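Local coordinates for Alpha/beta hydrolase fold-3 domain protein (PDB 5LK6), which probably hydrolyses carboxylic ester bonds as a thermostable esterase or lipase of the alpha/beta hydrolase fold, at residues R61-K66 / C103-V108; Y172-Y177 / P235-T240; Y177-F182 / D244-Q249. All coordinates share one frame; numbering follows the deposited sequence.

Contact 1 of 3, residues R61-K66 / C103-V108; sequences RVYLPK and CVVVSV
Tyr63 lays the edge of its ring along the neighbouring strand: CD1 lies 3.5 Å from Val105 O, and CE1 lies 3.9 Å from Ser107 CB, both partners near the ring plane. With CG beside its own backbone N (chi1 -54°), the ring runs back toward Ser107 and brings its hydroxyl to the level of that residue. A water closes the remaining gap, donating to Tyr63 OH at 3.1 Å and to Ser107 OG at 2.6 Å. Tyr63 OH also hydrogen-bonds Asp91 OD1 on helix 91-101, the helix that packs over this face. Arg61 points to the same face but carries its guanidinium away, to salt bridges with Asp48, Glu88 and Asp91.

Under these side chains the backbones run antiparallel, their axes at 163°. Arg61 with Ser107 and Tyr63 with Val105 are hydrogen-bonded pairs, each linked by two bonds; Tyr63 N to Val105 O, 2.8 Å long, is almost straight at 175°. Val62 and Val106 form the non-hydrogen-bonded pair between them. Around Val62 the contacts are apolar: Val62 CG1 meets Val104 CG1 at 3.7 Å, while Leu64 lies beside Val104 and touches Val104 CG2 through CD2 at 3.6 Å. Beyond the paired residues, Pro65 CD packs on Cys103 O, while the Cys103 side chain points away to its disulfide with Cys101. Strand 57-63 pairs antiparallel with strand 104-108, which begins the parallel part of the sheet, a hallmark of the canonical alpha/beta hydrolase fold.

Contact 2 of 3, residues Y172-Y177 / P235-T240; sequences YQILIY and PALIIT
Pro235 O accepts one hydrogen bond, from Gln173 N at 3.0 Å, with a CA-H...O contact from Tyr172 CA at 3.3 Å beside it. The ring of Tyr172 merely lies against this oxygen, which sits above one face, offset toward the rim. From there the ring reaches on to Leu237, where its CE2 packs at 3.7 Å against Leu237 CB.

The parallel exchange then alternates regularly, the two axes only 7° apart. Leu237 N donates to Gln173 O, Leu175 N to Leu237 O, and Ile239 N to Leu175 O. The last bond, Tyr177 N to Ile239 O at 2.8 Å, has its donor tilted 30° from the carbonyl plane.

On one face Gln173 CG, set between its backbone N and carbonyl carbon (chi1 56°), rests 3.7 Å from Ala236 CB. Leu175 and Ile238 run alongside each other there, Leu175 CD2 touching Ile238 CG1 at 3.8 Å. Helix 247-259 packs on this face. Ile174 and Ile176 point to the other, toward helix 285-302. The amide of Gln173 is not idle, since its NE2 bonds to Pro234 O.

Ile174 and Ile176 turn their own backbone groups to strand 144-150 and the following Ser151, so the polar backbone of strand 173-176 is engaged on both edges while its side chains are mostly hydrocarbon: hydrogen bonds join the sheet laterally, and apolar packing joins it to the helices.

Contact 3 of 3, residues Y177-F182 / D244-Q249; sequences YPAVGF and DPLRDQ
The side chains of Gln249 and Val180 run in opposing senses, each passing the other, the glutamine reaching from the start of its helix toward the loop while the valine leans back along it. Val180 CG2 lies 3.6 Å from Gln249 CB. Because Gln249 CG sits between its backbone N and carbonyl carbon (chi1 72°) and the rest of the chain is stretched out, the amide arrives beside the loop backbone. There OE1 accepts from Val180 N at 2.9 Å, in the plane of the amide and on a lone pair. Gly181 N adds a weak bond to the same oxygen at 3.4 Å. One side-chain oxygen thus bridges two successive N-H groups of the loop, firmly at Val180 and weakly at Gly181; the backbone angles of Gly181 themselves call for glycine.

Leu246, three residues earlier, also points toward the loop, its CD1 reaching Ala179 CB at 4.1 Å and its CB near Pro178 O. Asp244 OD2 touches Tyr177 CB at 3.7 Å. The other carboxylate oxygen serves its own turn: Leu246 N donates to Asp244 OD1 at 2.8 Å from well above the carboxylate plane (63°), an Asx turn within the type I turn from Asp244 to Arg247. This turn holds the aspartate while OD2 bonds to His274 ND1, consistent with Asp244 being the acid of a Ser151-His274-Asp244 triad.

The contact thus joins the loop after strand 173-176 to the turn between strand 236-241 and helix 247-259. Leu246 occupies the N-cap position of that helix and also packs on Ile203 of helix 200-210, while Gln249 touches Met189 of helix 187-191.

Contacts 1 and 2 belong to one sheet, their centres about 19 Å apart and their nearest atoms about 8 Å; strands 72-77 and 144-150 lie between them. Contact 3 continues contact 2 beyond the strand ends: the two share Tyr177, their centres are about 12 Å apart, and the chain passes from strand 236-241 through Asp244 into helix 247-259. The probable catalytic site gathers there, with Ser151 following strand 144-150 and His274 meeting both Tyr177 and Asp244. Contact 1 lies on the opposite side of the chain's centre from contact 3, centres about 27 Å apart, and touches none of the probable catalytic residues.

Contact 1 of 3, residues R61-K66 / C103-V108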
loop_
_atom_site.group_PDB
_atom_site.type_symbol
_atom_site.label_atom_id
_atom_site.label_comp_id
_atom_site.label_asym_id
_atom_site.label_seq_id
_atom_site.Cartn_x
_atom_site.Cartn_y
_atom_site.Cartn_z
ATOM N N ARG A 61 -21.065 11.549 -12.714
ATOM C CA ARG A 61 -21.231 10.294 -13.419
ATOM C C ARG A 61 -21.224 9.147 -12.389
ATOM O O ARG A 61 -20.346 9.071 -11.542
ATOM C CB ARG A 61 -20.155 10.129 -14.462
ATOM C CG ARG A 61 -20.133 8.740 -15.077
ATOM C CD ARG A 61 -19.266 8.727 -16.309
ATOM N NE ARG A 61 -19.804 9.632 -17.310
ATOM C CZ ARG A 61 -19.205 9.941 -18.455
ATOM N NH1 ARG A 61 -17.982 9.437 -18.795
ATOM N NH2 ARG A 61 -19.829 10.791 -19.271
ATOM N N VAL A 62 -22.233 8.280 -12.485
ATOM C CA VAL A 62 -22.445 7.164 -11.563
ATOM C C VAL A 62 -22.016 5.859 -12.212
ATOM O O VAL A 62 -22.459 5.511 -13.297
ATOM C CB VAL A 62 -23.891 7.076 -11.132
ATOM C CG1 VAL A 62 -24.029 6.142 -9.947
ATOM C CG2 VAL A 62 -24.416 8.473 -10.785
ATOM N N TYR A 63 -21.085 5.184 -11.562
ATOM C CA TYR A 63 -20.625 3.867 -12.004
ATOM C C TYR A 63 -21.116 2.831 -10.980
ATOM O O TYR A 63 -20.898 2.981 -9.741
ATOM C CB TYR A 63 -19.105 3.830 -12.050
ATOM C CG TYR A 63 -18.443 4.897 -12.864
ATOM C CD1 TYR A 63 -18.232 6.188 -12.350
ATOM C CD2 TYR A 63 -17.964 4.616 -14.107
ATOM C CE1 TYR A 63 -17.560 7.165 -13.093
ATOM C CE2 TYR A 63 -17.331 5.576 -14.869
ATOM C CZ TYR A 63 -17.116 6.850 -14.365
ATOM O OH TYR A 63 -16.450 7.762 -15.168
ATOM N N LEU A 64 -21.806 1.806 -11.478
ATOM C CA LEU A 64 -22.154 0.658 -10.617
ATOM C C LEU A 64 -21.210 -0.456 -10.974
ATOM O O LEU A 64 -20.735 -0.531 -12.107
ATOM C CB LEU A 64 -23.581 0.188 -10.809
ATOM C CG LEU A 64 -24.778 1.140 -10.678
ATOM C CD1 LEU A 64 -25.996 0.324 -11.092
ATOM C CD2 LEU A 64 -25.006 1.765 -9.294
ATOM N N PRO A 65 -20.904 -1.313 -10.011
ATOM C CA PRO A 65 -20.143 -2.513 -10.337
ATOM C C PRO A 65 -21.048 -3.637 -10.876
ATOM O O PRO A 65 -22.299 -3.522 -10.892
ATOM C CB PRO A 65 -19.542 -2.903 -9.007
ATOM C CG PRO A 65 -20.557 -2.419 -8.001
ATOM C CD PRO A 65 -21.276 -1.250 -8.595
ATOM N N LYS A 66 -20.389 -4.700 -11.340
ATOM C CA LYS A 66 -21.055 -5.908 -11.837
ATOM C C LYS A 66 -21.718 -6.647 -10.706
ATOM O O LYS A 66 -22.865 -7.005 -10.821
ATOM C CB LYS A 66 -20.082 -6.788 -12.610
ATOM C CG LYS A 66 -19.927 -6.234 -14.007
ATOM C CD LYS A 66 -19.040 -7.040 -14.916
ATOM C CE LYS A 66 -19.491 -6.803 -16.357
ATOM N NZ LYS A 66 -18.388 -6.946 -17.348
ATOM N N CYS A 103 -18.177 -1.143 -5.440
ATOM C CA CYS A 103 -18.978 -0.117 -4.832
ATOM C C CYS A 103 -19.433 0.864 -5.909
ATOM O O CYS A 103 -18.968 0.819 -7.070
ATOM C CB CYS A 103 -18.216 0.537 -3.656
ATOM S SG CYS A 103 -16.944 1.722 -4.128
ATOM N N VAL A 104 -20.380 1.720 -5.530
ATOM C CA VAL A 104 -20.868 2.708 -6.462
ATOM C C VAL A 104 -19.902 3.867 -6.396
ATOM O O VAL A 104 -19.617 4.379 -5.307
ATOM C CB VAL A 104 -22.264 3.210 -6.084
ATOM C CG1 VAL A 104 -22.692 4.366 -7.018
ATOM C CG2 VAL A 104 -23.246 2.076 -6.136
ATOM N N VAL A 105 -19.391 4.270 -7.549
ATOM C CA VAL A 105 -18.581 5.494 -7.629
ATOM C C VAL A 105 -19.403 6.628 -8.275
ATOM O O VAL A 105 -19.977 6.444 -9.354
ATOM C CB VAL A 105 -17.254 5.254 -8.390
ATOM C CG1 VAL A 105 -16.470 6.562 -8.531
ATOM C CG2 VAL A 105 -16.410 4.228 -7.622
ATOM N N VAL A 106 -19.455 7.767 -7.593
ATOM C CA VAL A 106 -20.030 9.001 -8.102
ATOM C C VAL A 106 -18.881 10.042 -8.304
ATOM O O VAL A 106 -18.444 10.707 -7.359
ATOM C CB VAL A 106 -21.073 9.519 -7.091
ATOM C CG1 VAL A 106 -21.789 10.781 -7.580
ATOM C CG2 VAL A 106 -22.078 8.454 -6.827
ATOM N N SER A 107 -18.405 10.144 -9.540
ATOM C CA SER A 107 -17.403 11.108 -9.994
ATOM C C SER A 107 -18.067 12.493 -10.208
ATOM O O SER A 107 -18.910 12.659 -11.096
ATOM C CB SER A 107 -16.813 10.572 -11.295
ATOM O OG SER A 107 -15.812 11.403 -11.788
ATOM N N VAL A 108 -17.729 13.470 -9.364
ATOM C CA VAL A 108 -18.357 14.803 -9.391
ATOM C C VAL A 108 -17.616 15.772 -10.345
ATOM O O VAL A 108 -16.425 15.934 -10.190
ATOM C CB VAL A 108 -18.399 15.367 -7.978
ATOM C CG1 VAL A 108 -19.065 16.723 -7.957
ATOM C CG2 VAL A 108 -19.164 14.418 -7.027
HETATM O O HOH W 1 -14.920 10.241 -13.986
#

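Contact 2 of 3, residues Y172-Y177 / P235-T240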
loop_
_atom_site.group_PDB
_atom_site.type_symbol
_atom_site.label_atom_id
_atom_site.label_comp_id
_atom_site.label_asym_id
_atom_site.label_seq_id
_atom_site.Cartn_x
_atom_site.Cartn_y
_atom_site.Cartn_z
ATOM N N TYR A 172 -15.416 6.861 5.536
ATOM C CA TYR A 172 -14.004 6.783 5.190
ATOM C C TYR A 172 -13.637 7.908 4.220
ATOM O O TYR A 172 -14.459 8.348 3.414
ATOM C CB TYR A 172 -13.720 5.396 4.544
ATOM C CG TYR A 172 -12.369 4.800 4.773
ATOM C CD1 TYR A 172 -12.081 4.019 5.919
ATOM C CD2 TYR A 172 -11.388 4.949 3.840
ATOM C CE1 TYR A 172 -10.823 3.446 6.118
ATOM C CE2 TYR A 172 -10.126 4.393 4.032
ATOM C CZ TYR A 172 -9.838 3.661 5.173
ATOM O OH TYR A 172 -8.559 3.149 5.282
ATOM N N GLN A 173 -12.401 8.363 4.316
ATOM C CA GLN A 173 -11.842 9.305 3.369
ATOM C C GLN A 173 -10.540 8.752 2.808
ATOM O O GLN A 173 -9.687 8.285 3.542
ATOM C CB GLN A 173 -11.576 10.689 4.010
ATOM C CG GLN A 173 -10.687 10.649 5.235
ATOM C CD GLN A 173 -10.475 11.995 5.893
ATOM O OE1 GLN A 173 -10.291 12.992 5.234
ATOM N NE2 GLN A 173 -10.474 12.007 7.213
ATOM N N ILE A 174 -10.384 8.899 1.501
ATOM C CA ILE A 174 -9.211 8.492 0.794
ATOM C C ILE A 174 -8.580 9.692 0.135
ATOM O O ILE A 174 -9.141 10.258 -0.798
ATOM C CB ILE A 174 -9.568 7.393 -0.198
ATOM C CG1 ILE A 174 -10.123 6.230 0.612
ATOM C CG2 ILE A 174 -8.326 6.941 -0.993
ATOM C CD1 ILE A 174 -10.486 5.045 -0.205
ATOM N N LEU A 175 -7.402 10.066 0.641
ATOM C CA LEU A 175 -6.592 11.165 0.107
ATOM C C LEU A 175 -5.377 10.660 -0.690
ATOM O O LEU A 175 -4.411 10.138 -0.131
ATOM C CB LEU A 175 -6.151 12.025 1.239
ATOM C CG LEU A 175 -7.143 12.942 1.959
ATOM C CD1 LEU A 175 -8.612 12.575 1.849
ATOM C CD2 LEU A 175 -6.707 13.098 3.401
ATOM N N ILE A 176 -5.459 10.789 -2.013
ATOM C CA ILE A 176 -4.414 10.326 -2.934
ATOM C C ILE A 176 -3.538 11.510 -3.301
ATOM O O ILE A 176 -4.003 12.477 -3.900
ATOM C CB ILE A 176 -5.036 9.730 -4.197
ATOM C CG1 ILE A 176 -6.006 8.596 -3.799
ATOM C CG2 ILE A 176 -3.960 9.208 -5.140
ATOM C CD1 ILE A 176 -7.091 8.267 -4.811
ATOM N N TYR A 177 -2.272 11.452 -2.909
ATOM C CA TYR A 177 -1.364 12.573 -3.035
ATOM C C TYR A 177 -2.033 13.960 -2.942
ATOM O O TYR A 177 -1.886 14.834 -3.826
ATOM C CB TYR A 177 -0.435 12.435 -4.249
ATOM C CG TYR A 177 -0.974 11.706 -5.504
ATOM C CD1 TYR A 177 -1.773 12.367 -6.410
ATOM C CD2 TYR A 177 -0.559 10.401 -5.813
ATOM C CE1 TYR A 177 -2.222 11.726 -7.542
ATOM C CE2 TYR A 177 -1.015 9.764 -6.955
ATOM C CZ TYR A 177 -1.850 10.437 -7.801
ATOM O OH TYR A 177 -2.305 9.848 -8.919
ATOM N N PRO A 235 -12.208 7.762 9.411
ATOM C CA PRO A 235 -10.929 7.113 9.228
ATOM C C PRO A 235 -10.397 7.305 7.797
ATOM O O PRO A 235 -11.176 7.407 6.849
ATOM C CB PRO A 235 -11.237 5.633 9.553
ATOM C CG PRO A 235 -12.606 5.609 10.128
ATOM C CD PRO A 235 -13.307 6.789 9.561
ATOM N N ALA A 236 -9.070 7.328 7.658
ATOM C CA ALA A 236 -8.411 7.772 6.428
ATOM C C ALA A 236 -7.387 6.779 5.884
ATOM O O ALA A 236 -6.626 6.116 6.639
ATOM C CB ALA A 236 -7.705 9.085 6.675
ATOM N N LEU A 237 -7.396 6.684 4.561
ATOM C CA LEU A 237 -6.279 6.144 3.818
ATOM C C LEU A 237 -5.607 7.303 3.096
ATOM O O LEU A 237 -6.227 7.954 2.273
ATOM C CB LEU A 237 -6.735 5.119 2.795
ATOM C CG LEU A 237 -5.655 4.558 1.882
ATOM C CD1 LEU A 237 -4.531 3.888 2.661
ATOM C CD2 LEU A 237 -6.322 3.605 0.906
ATOM N N ILE A 238 -4.339 7.530 3.393
ATOM C CA ILE A 238 -3.571 8.578 2.732
ATOM C C ILE A 238 -2.439 7.922 1.943
ATOM O O ILE A 238 -1.696 7.150 2.505
ATOM C CB ILE A 238 -3.059 9.611 3.730
ATOM C CG1 ILE A 238 -4.280 10.269 4.354
ATOM C CG2 ILE A 238 -2.257 10.656 2.998
ATOM C CD1 ILE A 238 -3.986 11.224 5.505
ATOM N N ILE A 239 -2.357 8.231 0.653
ATOM C CA ILE A 239 -1.334 7.708 -0.224
ATOM C C ILE A 239 -0.482 8.861 -0.650
ATOM O O ILE A 239 -0.979 9.931 -0.991
ATOM C CB ILE A 239 -1.934 7.072 -1.482
ATOM C CG1 ILE A 239 -2.611 5.784 -1.115
ATOM C CG2 ILE A 239 -0.899 6.813 -2.588
ATOM C CD1 ILE A 239 -3.554 5.339 -2.213
ATOM N N THR A 240 0.822 8.601 -0.732
ATOM C CA THR A 240 1.812 9.643 -0.935
ATOM C C THR A 240 2.818 9.072 -1.942
ATOM O O THR A 240 2.944 7.806 -2.141
ATOM C CB THR A 240 2.247 9.996 0.499
ATOM O OG1 THR A 240 1.857 11.366 0.875
ATOM C CG2 THR A 240 3.565 9.707 0.777
#

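Contact 3 of 3, residues Y177-F182 / D244-Q249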
loop_
_atom_site.group_PDB
_atom_site.type_symbol
_atom_site.label_atom_id
_atom_site.label_comp_id
_atom_site.label_asym_id
_atom_site.label_seq_id
_atom_site.Cartn_x
_atom_site.Cartn_y
_atom_site.Cartn_z
ATOM N N TYR A 177 -2.272 11.452 -2.909
ATOM C CA TYR A 177 -1.364 12.573 -3.035
ATOM C C TYR A 177 -2.033 13.960 -2.942
ATOM O O TYR A 177 -1.886 14.834 -3.826
ATOM C CB TYR A 177 -0.435 12.435 -4.249
ATOM C CG TYR A 177 -0.974 11.706 -5.504
ATOM C CD1 TYR A 177 -1.773 12.367 -6.410
ATOM C CD2 TYR A 177 -0.559 10.401 -5.813
ATOM C CE1 TYR A 177 -2.222 11.726 -7.542
ATOM C CE2 TYR A 177 -1.015 9.764 -6.955
ATOM C CZ TYR A 177 -1.850 10.437 -7.801
ATOM O OH TYR A 177 -2.305 9.848 -8.919
ATOM N N PRO A 178 -2.696 14.194 -1.824
ATOM C CA PRO A 178 -3.359 15.468 -1.629
ATOM C C PRO A 178 -2.478 16.708 -1.483
ATOM O O PRO A 178 -1.371 16.636 -1.016
ATOM C CB PRO A 178 -4.084 15.267 -0.290
ATOM C CG PRO A 178 -3.166 14.359 0.462
ATOM C CD PRO A 178 -2.740 13.376 -0.616
ATOM N N ALA A 179 -3.054 17.841 -1.815
ATOM C CA ALA A 179 -2.579 19.144 -1.402
ATOM C C ALA A 179 -3.355 19.483 -0.134
ATOM O O ALA A 179 -4.531 19.283 -0.095
ATOM C CB ALA A 179 -2.819 20.169 -2.518
ATOM N N VAL A 180 -2.679 19.908 0.918
ATOM C CA VAL A 180 -3.329 20.192 2.190
ATOM C C VAL A 180 -2.990 21.582 2.774
ATOM O O VAL A 180 -3.474 21.957 3.853
ATOM C CB VAL A 180 -2.979 19.096 3.223
ATOM C CG1 VAL A 180 -3.470 17.736 2.747
ATOM C CG2 VAL A 180 -1.481 19.050 3.592
ATOM N N GLY A 181 -2.117 22.326 2.107
ATOM C CA GLY A 181 -2.056 23.732 2.314
ATOM C C GLY A 181 -0.795 24.346 1.794
ATOM O O GLY A 181 -0.055 23.725 1.072
ATOM N N PHE A 182 -0.572 25.585 2.205
ATOM C CA PHE A 182 0.511 26.417 1.733
ATOM C C PHE A 182 1.786 25.848 2.275
ATOM O O PHE A 182 1.859 25.606 3.440
ATOM C CB PHE A 182 0.370 27.907 2.216
ATOM C CG PHE A 182 1.274 28.879 1.465
ATOM C CD1 PHE A 182 1.538 28.727 0.055
ATOM C CD2 PHE A 182 1.882 29.936 2.133
ATOM C CE1 PHE A 182 2.375 29.598 -0.630
ATOM C CE2 PHE A 182 2.701 30.831 1.438
ATOM C CZ PHE A 182 2.955 30.661 0.063
ATOM N N ASP A 244 7.769 13.636 -5.048
ATOM C CA ASP A 244 6.612 14.488 -5.223
ATOM C C ASP A 244 6.739 15.676 -4.284
ATOM O O ASP A 244 6.846 15.496 -3.065
ATOM C CB ASP A 244 5.321 13.675 -4.948
ATOM C CG ASP A 244 4.019 14.526 -5.013
ATOM O OD1 ASP A 244 4.015 15.781 -5.269
ATOM O OD2 ASP A 244 2.946 13.905 -4.800
ATOM N N PRO A 245 6.702 16.899 -4.832
ATOM C CA PRO A 245 6.816 18.050 -3.912
ATOM C C PRO A 245 5.753 18.080 -2.809
ATOM O O PRO A 245 5.999 18.661 -1.735
ATOM C CB PRO A 245 6.631 19.268 -4.836
ATOM C CG PRO A 245 6.014 18.735 -6.108
ATOM C CD PRO A 245 6.494 17.321 -6.226
ATOM N N LEU A 246 4.578 17.500 -3.092
ATOM C CA LEU A 246 3.485 17.453 -2.127
ATOM C C LEU A 246 3.564 16.295 -1.112
ATOM O O LEU A 246 2.674 16.097 -0.288
ATOM C CB LEU A 246 2.138 17.441 -2.835
ATOM C CG LEU A 246 1.804 18.646 -3.707
ATOM C CD1 LEU A 246 0.413 18.472 -4.291
ATOM C CD2 LEU A 246 1.877 19.991 -3.033
ATOM N N ARG A 247 4.641 15.542 -1.133
ATOM C CA ARG A 247 4.771 14.431 -0.219
ATOM C C ARG A 247 4.674 14.833 1.242
ATOM O O ARG A 247 3.893 14.240 2.006
ATOM C CB ARG A 247 6.121 13.735 -0.440
ATOM C CG ARG A 247 6.233 12.439 0.326
ATOM C CD ARG A 247 7.595 11.911 0.126
ATOM N NE ARG A 247 8.501 12.720 0.889
ATOM C CZ ARG A 247 9.811 12.745 0.718
ATOM N NH1 ARG A 247 10.406 12.067 -0.253
ATOM N NH2 ARG A 247 10.522 13.494 1.509
ATOM N N ASP A 248 5.538 15.756 1.652
ATOM C CA ASP A 248 5.763 15.969 3.058
ATOM C C ASP A 248 4.513 16.515 3.674
ATOM O O ASP A 248 4.169 16.129 4.770
ATOM C CB ASP A 248 6.971 16.881 3.320
ATOM C CG ASP A 248 8.315 16.155 3.122
ATOM O OD1 ASP A 248 8.347 14.940 2.849
ATOM O OD2 ASP A 248 9.359 16.818 3.238
ATOM N N GLN A 249 3.793 17.358 2.950
ATOM C CA GLN A 249 2.507 17.849 3.477
ATOM C C GLN A 249 1.381 16.769 3.666
ATOM O O GLN A 249 0.629 16.759 4.700
ATOM C CB GLN A 249 2.032 19.084 2.675
ATOM C CG GLN A 249 1.549 18.787 1.282
ATOM C CD GLN A 249 1.244 20.076 0.553
ATOM O OE1 GLN A 249 0.068 20.474 0.338
ATOM N NE2 GLN A 249 2.308 20.761 0.185
#